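Side-chain contact in diguanylate cyclase DosC (Escherichia coli, PDB 4ZVA), which senses oxygen through a haem-binding globin domain and, as a diguanylate cyclase, makes the second messenger cyclic-di-GMP from GTP: residues A[16-21]-A[128-133]. Sequence-based numbering, arbitrary orientation.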
# COMPACT_ATOMS: atom_id res chain seq x y z
N PRO A 16 12.38 -14.92 -11.38
CA PRO A 16 13.69 -14.64 -10.78
C PRO A 16 14.36 -13.33 -11.24
O PRO A 16 14.86 -12.62 -10.38
CB PRO A 16 14.52 -15.87 -11.19
CG PRO A 16 13.50 -16.96 -11.31
CD PRO A 16 12.26 -16.31 -11.85
N PRO A 17 14.37 -13.01 -12.56
CA PRO A 17 15.04 -11.76 -12.92
C PRO A 17 14.38 -10.52 -12.32
O PRO A 17 15.06 -9.52 -12.08
CB PRO A 17 14.93 -11.73 -14.45
CG PRO A 17 14.74 -13.14 -14.85
CD PRO A 17 13.91 -13.74 -13.76
N ILE A 18 13.08 -10.59 -12.08
CA ILE A 18 12.34 -9.46 -11.52
C ILE A 18 12.63 -9.30 -10.04
O ILE A 18 12.89 -8.18 -9.57
CB ILE A 18 10.82 -9.62 -11.72
CG1 ILE A 18 10.49 -9.63 -13.21
CG2 ILE A 18 10.07 -8.51 -11.02
CD1 ILE A 18 11.08 -8.45 -13.96
N ARG A 19 12.59 -10.40 -9.30
CA ARG A 19 12.94 -10.36 -7.89
C ARG A 19 14.42 -9.97 -7.71
O ARG A 19 14.78 -9.35 -6.72
CB ARG A 19 12.67 -11.71 -7.22
CG ARG A 19 11.18 -12.02 -7.08
CD ARG A 19 10.94 -13.31 -6.30
NE ARG A 19 11.34 -14.50 -7.04
CZ ARG A 19 12.45 -15.19 -6.79
NH1 ARG A 19 13.26 -14.81 -5.81
NH2 ARG A 19 12.74 -16.26 -7.51
N ALA A 20 15.24 -10.34 -8.67
CA ALA A 20 16.67 -10.05 -8.61
C ALA A 20 16.92 -8.55 -8.69
O ALA A 20 17.76 -8.01 -7.96
CB ALA A 20 17.42 -10.76 -9.71
N LYS A 21 16.18 -7.88 -9.57
CA LYS A 21 16.33 -6.44 -9.74
C LYS A 21 15.71 -5.70 -8.57
O LYS A 21 16.18 -4.62 -8.19
CB LYS A 21 15.71 -6.00 -11.06
CG LYS A 21 16.45 -6.50 -12.29
CD LYS A 21 15.84 -5.98 -13.57
CE LYS A 21 16.63 -6.45 -14.78
NZ LYS A 21 16.62 -7.94 -14.90
N LYS A 128 10.65 -2.27 -14.82
CA LYS A 128 10.33 -1.32 -13.76
C LYS A 128 8.94 -1.59 -13.18
O LYS A 128 8.75 -1.55 -11.97
CB LYS A 128 10.42 0.11 -14.27
CG LYS A 128 11.83 0.58 -14.60
CD LYS A 128 11.81 1.98 -15.18
CE LYS A 128 13.22 2.49 -15.48
NZ LYS A 128 13.20 3.82 -16.14
N LEU A 129 7.98 -1.85 -14.06
CA LEU A 129 6.61 -2.13 -13.64
C LEU A 129 6.53 -3.36 -12.75
O LEU A 129 5.88 -3.34 -11.70
CB LEU A 129 5.71 -2.32 -14.86
CG LEU A 129 4.27 -2.75 -14.58
CD1 LEU A 129 3.53 -1.67 -13.81
CD2 LEU A 129 3.54 -3.10 -15.87
N GLN A 130 7.19 -4.43 -13.17
CA GLN A 130 7.16 -5.68 -12.44
C GLN A 130 7.95 -5.61 -11.14
O GLN A 130 7.56 -6.21 -10.13
CB GLN A 130 7.67 -6.82 -13.32
CG GLN A 130 6.75 -7.11 -14.49
CD GLN A 130 7.17 -8.34 -15.26
OE1 GLN A 130 8.20 -8.35 -15.94
NE2 GLN A 130 6.36 -9.40 -15.17
N VAL A 131 9.06 -4.88 -11.15
CA VAL A 131 9.86 -4.70 -9.95
C VAL A 131 9.09 -3.87 -8.93
O VAL A 131 9.07 -4.18 -7.74
CB VAL A 131 11.22 -4.04 -10.26
CG1 VAL A 131 11.89 -3.57 -8.98
CG2 VAL A 131 12.11 -5.00 -11.02
N TYR A 132 8.46 -2.81 -9.41
CA TYR A 132 7.67 -1.94 -8.55
C TYR A 132 6.47 -2.70 -7.97
O TYR A 132 6.14 -2.53 -6.80
CB TYR A 132 7.21 -0.71 -9.34
CG TYR A 132 6.32 0.25 -8.58
CD1 TYR A 132 6.79 0.92 -7.47
CD2 TYR A 132 5.02 0.49 -9.01
CE1 TYR A 132 5.97 1.81 -6.78
CE2 TYR A 132 4.20 1.38 -8.33
CZ TYR A 132 4.68 2.03 -7.22
OH TYR A 132 3.86 2.91 -6.55
N HIS A 133 5.84 -3.53 -8.79
CA HIS A 133 4.71 -4.34 -8.34
C HIS A 133 5.11 -5.32 -7.24
O HIS A 133 4.47 -5.36 -6.18
CB HIS A 133 4.11 -5.12 -9.52
CG HIS A 133 3.11 -6.16 -9.11
ND1 HIS A 133 3.32 -7.51 -9.29
CD2 HIS A 133 1.90 -6.04 -8.51
CE1 HIS A 133 2.28 -8.18 -8.83
NE2 HIS A 133 1.40 -7.31 -8.36
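Ile18 presses both branches of its side chain against the backbone and side chain of Gln130, and the two side chains cross at about a right angle. The CG2 methyl lies on the peptide after Gln130, 3.5 Å from Gln130 O, while Ile18 CD1 reaches the amide end, 3.5 Å from Gln130 OE1. The torsions explain this division: chi1 -63° turns CG2 of Ile18, opposite the backbone N, to the Gln130 backbone and CG1 to its side chain, and chi2 -52° brings CD1 to the amide. Next to it, Val131 CG2 rests against both Ile18 O (3.6 Å) and Lys21 CB (3.7 Å), and the CA atoms of Ile18 and Val131 are 5.6 Å apart. These are van der Waals contacts, made with Ile18 and Val131 buried. Cutting Ile18 back to alanine is likely to leave a gap over the Gln130 peptide and remove the contact with its amide.

The looser side is that of Lys21: only CB meets Val131, whereas the rest of the chain, touching Tyr123, leads away to a long, weak ion pair with Glu127, and the residue stays partly exposed. Gln130 is also partly exposed, and packs on Tyr115 of the second subunit. With short-segment axes 8.8 Å apart and crossing at -70°, the arrangement is a steep helix-helix packing that joins helix 16-43 to helix 125-147 in the all-helical protoglobin fold.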